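Local coordinates for protein 3-phytase (Klebsiella pneumoniae, PDB 2WNH) that probably releases phosphate from phytate (inositol hexakisphosphate), starting at the 3-position, as a member of the histidine acid phosphatase family, at residues B[21-26]-B[102-107]; B[268-273]-B[285-290]; B[127-132]-B[398-403]. The protein carries 3 engineered substitutions. All blocks are in the same frame, centred on the assembly; numbering follows the deposited sequence.

In the fold
From the N terminus, strand 14-24 enters the central sheet, and contact 1 sets its end against helix 99-112, closing a loop of 75 residues. Contact 3 begins soon afterwards, at 127-132, but is completed only at 398-403, near the end of the modelled chain. Nested inside that long loop is contact 2, a short closure of 11 intervening residues that lays helix 256-274 against strand 284-289. Contacts 1 and 2 share the sheet: E21 N and L285 O lie 2.8 Å apart, a probable backbone hydrogen bond. Contacts 2 and 3 touch through A269 and L130, which joins loop 127-132 to helix 256-274, and through M402, which sets the C-terminal tail against L285 and L287.

Contact 1 of 3, residues B[21-26]-B[102-107]; sequences ELSRHG and RATAQA
T104, on helix 99-112, receives the backbone N-H of G26 in the one hydrogen bond that joins the two segments. G26 N lies 2.8 Å from T104 OG1 and the N-H...O angle is 170°, so the bond is almost straight. T104 chi1 of -66° puts the hydroxyl beside its own backbone N, where it can also donate to R100 O one helical turn back.

Van der Waals contact comes from the methyl branch. T104 CG2 lies against the backbone of the strand end, 3.7 Å from H25 CA and 3.8 Å from R24 O. The hydroxyl adds a contact of its own, T104 OG1 coming within 3.5 Å of H25 CB.

Further bonds shape 21-26 itself. H25 ND1 donates to G26 O at 2.8 Å, in both the ring plane and the carbonyl plane, which fixes the rotation of the imidazole; R24 CG covers one face of that ring. S23 OG donates to R24 O from above the carbonyl plane.

R24, H25 and G26 open the RHGxRxP signature of histidine acid phosphatases. A single buried hydroxyl, used as acceptor and donor at once, thus ties the backbone of this signature to the helix, consistent with a preformed active site.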
loop_
_atom_site.group_PDB
_atom_site.type_symbol
_atom_site.label_atom_id
_atom_site.label_comp_id
_atom_site.label_asym_id
_atom_site.label_seq_id
_atom_site.Cartn_x
_atom_site.Cartn_y
_atom_site.Cartn_z
ATOM N N GLU B 21 6.157 26.909 10.803
ATOM C CA GLU B 21 5.045 27.216 9.908
ATOM C C GLU B 21 3.835 27.788 10.652
ATOM O O GLU B 21 3.449 27.284 11.736
ATOM C CB GLU B 21 4.636 25.935 9.174
ATOM C CG GLU B 21 3.505 26.109 8.171
ATOM C CD GLU B 21 3.355 24.902 7.262
ATOM O OE1 GLU B 21 3.806 23.813 7.642
ATOM O OE2 GLU B 21 2.834 25.063 6.137
ATOM N N LEU B 22 3.272 28.852 10.062
ATOM C CA LEU B 22 2.056 29.503 10.550
ATOM C C LEU B 22 0.981 29.368 9.475
ATOM O O LEU B 22 1.039 30.053 8.452
ATOM C CB LEU B 22 2.324 30.997 10.866
ATOM C CG LEU B 22 1.089 31.806 11.342
ATOM C CD1 LEU B 22 0.516 31.262 12.672
ATOM C CD2 LEU B 22 1.401 33.304 11.460
ATOM N N SER B 23 -0.016 28.524 9.743
ATOM C CA SER B 23 -1.066 28.189 8.802
ATOM C C SER B 23 -2.359 28.898 9.171
ATOM O O SER B 23 -2.666 29.031 10.357
ATOM C CB SER B 23 -1.337 26.685 8.861
ATOM O OG SER B 23 -2.362 26.299 7.940
ATOM N N ARG B 24 -3.131 29.294 8.155
ATOM C CA ARG B 24 -4.506 29.718 8.366
ATOM C C ARG B 24 -5.331 28.453 8.496
ATOM O O ARG B 24 -4.979 27.403 7.927
ATOM C CB ARG B 24 -5.024 30.540 7.160
ATOM C CG ARG B 24 -6.389 31.179 7.427
ATOM C CD ARG B 24 -7.004 31.833 6.185
ATOM N NE ARG B 24 -8.407 32.210 6.483
ATOM C CZ ARG B 24 -9.287 32.668 5.590
ATOM N NH1 ARG B 24 -8.930 32.850 4.326
ATOM N NH2 ARG B 24 -10.545 32.926 5.966
ATOM N N HIS B 25 -6.438 28.544 9.219
ATOM C CA HIS B 25 -7.410 27.448 9.183
ATOM C C HIS B 25 -7.930 27.231 7.746
ATOM O O HIS B 25 -7.761 28.087 6.864
ATOM C CB HIS B 25 -8.540 27.728 10.171
ATOM C CG HIS B 25 -9.268 28.999 9.888
ATOM N ND1 HIS B 25 -10.130 29.147 8.821
ATOM C CD2 HIS B 25 -9.257 30.190 10.538
ATOM C CE1 HIS B 25 -10.621 30.377 8.825
ATOM N NE2 HIS B 25 -10.106 31.029 9.855
ATOM N N GLY B 26 -8.501 26.057 7.504
ATOM C CA GLY B 26 -9.104 25.749 6.210
ATOM C C GLY B 26 -10.463 26.411 6.027
ATOM O O GLY B 26 -10.882 27.253 6.834
ATOM N N ARG B 102 -8.260 23.988 15.500
ATOM C CA ARG B 102 -7.955 22.629 15.979
ATOM C C ARG B 102 -8.151 21.603 14.849
ATOM O O ARG B 102 -7.283 20.747 14.608
ATOM C CB ARG B 102 -8.796 22.270 17.208
ATOM C CG ARG B 102 -8.359 23.056 18.455
ATOM C CD ARG B 102 -9.178 22.615 19.668
ATOM N NE ARG B 102 -10.575 23.015 19.596
ATOM C CZ ARG B 102 -11.618 22.182 19.665
ATOM N NH1 ARG B 102 -11.435 20.871 19.808
ATOM N NH2 ARG B 102 -12.855 22.671 19.590
ATOM N N ALA B 103 -9.273 21.700 14.133
ATOM C CA ALA B 103 -9.566 20.679 13.123
ATOM C C ALA B 103 -8.586 20.810 11.941
ATOM O O ALA B 103 -8.171 19.804 11.364
ATOM C CB ALA B 103 -11.007 20.790 12.654
ATOM N N THR B 104 -8.202 22.031 11.598
ATOM C CA THR B 104 -7.215 22.258 10.537
ATOM C C THR B 104 -5.845 21.654 10.910
ATOM O O THR B 104 -5.175 20.984 10.083
ATOM C CB THR B 104 -7.057 23.767 10.239
ATOM O OG1 THR B 104 -8.286 24.252 9.684
ATOM C CG2 THR B 104 -5.917 24.015 9.259
ATOM N N ALA B 105 -5.441 21.875 12.156
ATOM C CA ALA B 105 -4.204 21.278 12.670
ATOM C C ALA B 105 -4.269 19.745 12.583
ATOM O O ALA B 105 -3.300 19.123 12.160
ATOM C CB ALA B 105 -3.967 21.734 14.099
ATOM N N GLN B 106 -5.381 19.147 13.012
ATOM C CA GLN B 106 -5.573 17.695 12.835
ATOM C C GLN B 106 -5.442 17.271 11.367
ATOM O O GLN B 106 -4.731 16.303 11.066
ATOM C CB GLN B 106 -6.930 17.255 13.399
ATOM C CG GLN B 106 -7.024 17.393 14.930
ATOM C CD GLN B 106 -8.389 17.010 15.426
ATOM O OE1 GLN B 106 -8.541 16.365 16.486
ATOM N NE2 GLN B 106 -9.392 17.380 14.668
ATOM N N ALA B 107 -6.090 18.008 10.461
ATOM C CA ALA B 107 -6.025 17.696 9.022
ATOM C C ALA B 107 -4.603 17.707 8.482
ATOM O O ALA B 107 -4.242 16.831 7.677
ATOM C CB ALA B 107 -6.930 18.640 8.209
#

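Contact 2 of 3, residues B[268-273]-B[285-290]; sequences NAMLDG and LLLVAH
M270 and L287 make the closest approach between helix 256-274 and strand 284-289, with M270 CG 3.9 Å from L287 CD1. A methylene of the methionine here meets a methyl of the leucine, the two chains set at a slant, and the sulfur lies farther on. The second point of approach is looser: L285 CD2 is 4.5 Å from G273 CA. Because G273 has no side chain, the leucine branch faces helix backbone directly, and the CA atoms of G273 and L285 stand 7.5 Å apart. All four residues are buried, and the interface is wholly apolar.

In the next shell, M270 runs on toward strand 14-24. Its chain bends at the last torsion (chi3 69°), bringing the terminal methyl against L22; V20 is a further neighbour on that strand. The other branches of the two leucines are covered by the C-terminal tail, where M402 packs on both L285 and L287. At the end of the helix G273 O accepts a hydrogen bond from K18 NZ, a polar tie back to strand 14-24.

Backbone pairing holds the strand in place. L285 and L287 bond to E21 on one flank, while L286 bonds to Y92 and R94 on the other, placing 284-289 between two parallel neighbours. Side chains alternate accordingly: L285 and L287 point toward helix 256-274, whereas L286 and V288 pack on helix 99-112 across the sheet.

Helices on both faces of a central, largely parallel region of sheet make the three-layer alpha/beta/alpha sandwich of the histidine phosphatase superfamily. H290, at the N-cap of the next helix, begins the HD dipeptide found in this branch of the family.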
loop_
_atom_site.group_PDB
_atom_site.type_symbol
_atom_site.label_atom_id
_atom_site.label_comp_id
_atom_site.label_asym_id
_atom_site.label_seq_id
_atom_site.Cartn_x
_atom_site.Cartn_y
_atom_site.Cartn_z
ATOM N N ASN B 268 7.818 37.233 17.146
ATOM C CA ASN B 268 8.931 36.943 18.048
ATOM C C ASN B 268 9.105 35.441 18.351
ATOM O O ASN B 268 10.253 34.918 18.343
ATOM C CB ASN B 268 8.787 37.728 19.346
ATOM C CG ASN B 268 10.012 37.608 20.213
ATOM O OD1 ASN B 268 11.128 37.953 19.794
ATOM N ND2 ASN B 268 9.823 37.097 21.414
ATOM N N ALA B 269 7.981 34.778 18.639
ATOM C CA ALA B 269 7.937 33.336 18.923
ATOM C C ALA B 269 8.419 32.528 17.722
ATOM O O ALA B 269 9.152 31.521 17.873
ATOM C CB ALA B 269 6.543 32.901 19.335
ATOM N N MET B 270 8.016 32.965 16.532
ATOM C CA MET B 270 8.395 32.293 15.280
ATOM C C MET B 270 9.876 32.437 14.962
ATOM O O MET B 270 10.521 31.459 14.577
ATOM C CB MET B 270 7.528 32.801 14.103
ATOM C CG MET B 270 6.083 32.312 14.143
ATOM S SD MET B 270 5.090 33.158 12.899
ATOM C CE MET B 270 5.754 32.504 11.369
ATOM N N LEU B 271 10.419 33.651 15.097
ATOM C CA LEU B 271 11.859 33.871 14.862
ATOM C C LEU B 271 12.745 33.116 15.884
ATOM O O LEU B 271 13.752 32.504 15.513
ATOM C CB LEU B 271 12.222 35.360 14.873
ATOM C CG LEU B 271 11.573 36.208 13.773
ATOM C CD1 LEU B 271 11.850 37.657 14.076
ATOM C CD2 LEU B 271 12.128 35.787 12.392
ATOM N N ASP B 272 12.347 33.143 17.155
ATOM C CA ASP B 272 13.016 32.357 18.190
ATOM C C ASP B 272 12.879 30.867 17.881
ATOM O O ASP B 272 13.815 30.095 18.098
ATOM C CB ASP B 272 12.415 32.669 19.558
ATOM C CG ASP B 272 12.979 33.951 20.157
ATOM O OD1 ASP B 272 13.949 34.514 19.587
ATOM O OD2 ASP B 272 12.468 34.380 21.213
ATOM N N GLY B 273 11.725 30.473 17.345
ATOM C CA GLY B 273 11.503 29.058 17.042
ATOM C C GLY B 273 12.375 28.499 15.919
ATOM O O GLY B 273 12.600 27.296 15.856
ATOM N N LEU B 285 7.842 22.988 13.682
ATOM C CA LEU B 285 6.921 23.655 14.604
ATOM C C LEU B 285 5.801 24.141 13.721
ATOM O O LEU B 285 6.036 24.873 12.763
ATOM C CB LEU B 285 7.592 24.854 15.283
ATOM C CG LEU B 285 6.732 25.681 16.257
ATOM C CD1 LEU B 285 6.273 24.819 17.437
ATOM C CD2 LEU B 285 7.552 26.925 16.748
ATOM N N LEU B 286 4.599 23.686 14.033
ATOM C CA LEU B 286 3.432 24.000 13.219
ATOM C C LEU B 286 2.405 24.715 14.109
ATOM O O LEU B 286 1.911 24.154 15.106
ATOM C CB LEU B 286 2.858 22.712 12.600
ATOM C CG LEU B 286 1.504 22.846 11.901
ATOM C CD1 LEU B 286 1.612 23.855 10.752
ATOM C CD2 LEU B 286 0.997 21.495 11.348
ATOM N N LEU B 287 2.120 25.961 13.731
ATOM C CA LEU B 287 1.174 26.834 14.417
ATOM C C LEU B 287 -0.022 27.052 13.498
ATOM O O LEU B 287 0.136 27.352 12.319
ATOM C CB LEU B 287 1.823 28.189 14.705
ATOM C CG LEU B 287 3.188 28.171 15.404
ATOM C CD1 LEU B 287 3.678 29.616 15.580
ATOM C CD2 LEU B 287 3.105 27.460 16.746
ATOM N N VAL B 288 -1.222 26.931 14.054
ATOM C CA VAL B 288 -2.409 27.032 13.228
ATOM C C VAL B 288 -3.339 28.077 13.853
ATOM O O VAL B 288 -3.803 27.913 14.991
ATOM C CB VAL B 288 -3.089 25.647 13.046
ATOM C CG1 VAL B 288 -4.274 25.754 12.083
ATOM C CG2 VAL B 288 -2.058 24.607 12.481
ATOM N N ALA B 289 -3.602 29.126 13.083
ATOM C CA ALA B 289 -4.383 30.263 13.574
ATOM C C ALA B 289 -5.201 30.904 12.448
ATOM O O ALA B 289 -5.786 30.208 11.613
ATOM C CB ALA B 289 -3.470 31.283 14.281
ATOM N N HIS B 290 -5.226 32.227 12.416
ATOM C CA HIS B 290 -6.220 32.958 11.622
ATOM C C HIS B 290 -5.525 33.879 10.632
ATOM O O HIS B 290 -4.336 34.189 10.774
ATOM C CB HIS B 290 -7.197 33.700 12.568
ATOM C CG HIS B 290 -7.702 32.836 13.687
ATOM N ND1 HIS B 290 -8.894 32.141 13.621
ATOM C CD2 HIS B 290 -7.137 32.499 14.874
ATOM C CE1 HIS B 290 -9.053 31.436 14.730
ATOM N NE2 HIS B 290 -8.001 31.638 15.508
#

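Contact 3 of 3, residues B[127-132]-B[398-403]; sequences ADPLFQ and PAVAMV
L130 is the main bump of 127-132, and its forked end is wedged against two side chains of the tail. One prong, L130 CD2, rests against V400 CG2 at 4.0 Å; the other, L130 CD1, lies 4.0 Å from M402 CE and nearly as close to the sulfur. V400 slants across L130, whereas M402 lies about at right angles to the leucine, its chain folded by bends at chi2 (57°) and chi3 (65°) so that the thioether end turns back toward L130.

V400 answers with a bump of its own. Its CG1 branch enters the notch between the proline ring and the leucine, 4.3 Å from P129 CG and 4.1 Å from L130 CG.

The shape of 127-132 comes from an Asx turn: D128 OD1 accepts from L130 N at 2.9 Å, approached on the anti side and 22° out of the carboxylate plane. D128 O takes the N-H groups of both F131 and Q132, and Q132 OE1 closes back on D128 N, curling the segment so that P129 and L130 project from it. At the root of the leucine, L130 CB sits over the centre of one face of the F131 ring.

R94 lies alongside, paired with D128 and hydrogen-bonded to A401 O and M402 O, while A269 of helix 256-274 touches both L130 and M402.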
loop_
_atom_site.group_PDB
_atom_site.type_symbol
_atom_site.label_atom_id
_atom_site.label_comp_id
_atom_site.label_asym_id
_atom_site.label_seq_id
_atom_site.Cartn_x
_atom_site.Cartn_y
_atom_site.Cartn_z
ATOM N N ALA B 127 -8.435 31.373 25.095
ATOM C CA ALA B 127 -7.466 32.385 24.691
ATOM C C ALA B 127 -6.017 31.905 24.798
ATOM O O ALA B 127 -5.549 31.511 25.876
ATOM C CB ALA B 127 -7.669 33.687 25.499
ATOM N N ASP B 128 -5.309 31.965 23.672
ATOM C CA ASP B 128 -3.906 31.598 23.584
ATOM C C ASP B 128 -3.152 32.901 23.366
ATOM O O ASP B 128 -3.495 33.637 22.466
ATOM C CB ASP B 128 -3.710 30.638 22.396
ATOM C CG ASP B 128 -2.262 30.181 22.207
ATOM O OD1 ASP B 128 -1.313 30.987 22.370
ATOM O OD2 ASP B 128 -2.087 28.991 21.852
ATOM N N PRO B 129 -2.126 33.194 24.193
ATOM C CA PRO B 129 -1.430 34.491 24.099
ATOM C C PRO B 129 -0.631 34.739 22.803
ATOM O O PRO B 129 -0.223 35.863 22.541
ATOM C CB PRO B 129 -0.486 34.467 25.307
ATOM C CG PRO B 129 -0.225 33.025 25.544
ATOM C CD PRO B 129 -1.535 32.338 25.244
ATOM N N LEU B 130 -0.431 33.709 21.982
ATOM C CA LEU B 130 0.162 33.912 20.667
ATOM C C LEU B 130 -0.862 34.395 19.644
ATOM O O LEU B 130 -0.494 35.029 18.665
ATOM C CB LEU B 130 0.733 32.595 20.148
ATOM C CG LEU B 130 1.976 32.025 20.829
ATOM C CD1 LEU B 130 2.195 30.609 20.295
ATOM C CD2 LEU B 130 3.203 32.928 20.564
ATOM N N PHE B 131 -2.134 34.071 19.877
ATOM C CA PHE B 131 -3.176 34.235 18.865
ATOM C C PHE B 131 -4.316 35.208 19.227
ATOM O O PHE B 131 -4.640 36.092 18.443
ATOM C CB PHE B 131 -3.758 32.863 18.496
ATOM C CG PHE B 131 -2.717 31.827 18.125
ATOM C CD1 PHE B 131 -1.757 32.073 17.144
ATOM C CD2 PHE B 131 -2.735 30.576 18.746
ATOM C CE1 PHE B 131 -0.809 31.093 16.810
ATOM C CE2 PHE B 131 -1.818 29.590 18.393
ATOM C CZ PHE B 131 -0.849 29.850 17.447
ATOM N N GLN B 132 -4.920 35.019 20.401
ATOM C CA GLN B 132 -5.991 35.892 20.909
ATOM C C GLN B 132 -5.334 37.030 21.678
ATOM O O GLN B 132 -5.553 37.203 22.879
ATOM C CB GLN B 132 -6.940 35.096 21.817
ATOM C CG GLN B 132 -7.907 34.186 21.052
ATOM C CD GLN B 132 -7.233 32.958 20.431
ATOM O OE1 GLN B 132 -6.459 32.274 21.096
ATOM N NE2 GLN B 132 -7.525 32.684 19.149
ATOM N N PRO B 398 6.198 39.639 24.775
ATOM C CA PRO B 398 6.661 38.876 25.927
ATOM C C PRO B 398 7.023 37.452 25.513
ATOM O O PRO B 398 6.491 36.940 24.519
ATOM C CB PRO B 398 5.432 38.845 26.850
ATOM C CG PRO B 398 4.266 38.971 25.931
ATOM C CD PRO B 398 4.744 39.901 24.843
ATOM N N ALA B 399 7.933 36.830 26.256
ATOM C CA ALA B 399 8.273 35.433 26.007
ATOM C C ALA B 399 7.054 34.554 26.283
ATOM O O ALA B 399 6.323 34.773 27.257
ATOM C CB ALA B 399 9.434 35.006 26.889
ATOM N N VAL B 400 6.840 33.554 25.426
ATOM C CA VAL B 400 5.750 32.608 25.596
ATOM C C VAL B 400 6.433 31.253 25.587
ATOM O O VAL B 400 7.241 30.998 24.712
ATOM C CB VAL B 400 4.748 32.675 24.406
ATOM C CG1 VAL B 400 3.679 31.563 24.495
ATOM C CG2 VAL B 400 4.085 34.043 24.340
ATOM N N ALA B 401 6.132 30.410 26.569
ATOM C CA ALA B 401 6.558 29.000 26.517
ATOM C C ALA B 401 5.797 28.350 25.357
ATOM O O ALA B 401 4.565 28.241 25.415
ATOM C CB ALA B 401 6.196 28.293 27.798
ATOM N N MET B 402 6.524 27.879 24.342
ATOM C CA MET B 402 5.895 27.266 23.162
ATOM C C MET B 402 5.211 25.942 23.485
ATOM O O MET B 402 4.122 25.641 22.971
ATOM C CB MET B 402 6.926 27.104 22.026
ATOM C CG MET B 402 6.321 26.583 20.737
ATOM S SD MET B 402 4.960 27.595 20.062
ATOM C CE MET B 402 5.848 29.098 19.669
ATOM N N VAL B 403 5.829 25.148 24.353
ATOM C CA VAL B 403 5.183 23.922 24.792
ATOM C C VAL B 403 4.131 24.231 25.843
ATOM O O VAL B 403 4.459 24.608 26.972
ATOM C CB VAL B 403 6.175 22.878 25.335
ATOM C CG1 VAL B 403 5.403 21.620 25.785
ATOM C CG2 VAL B 403 7.193 22.523 24.261
#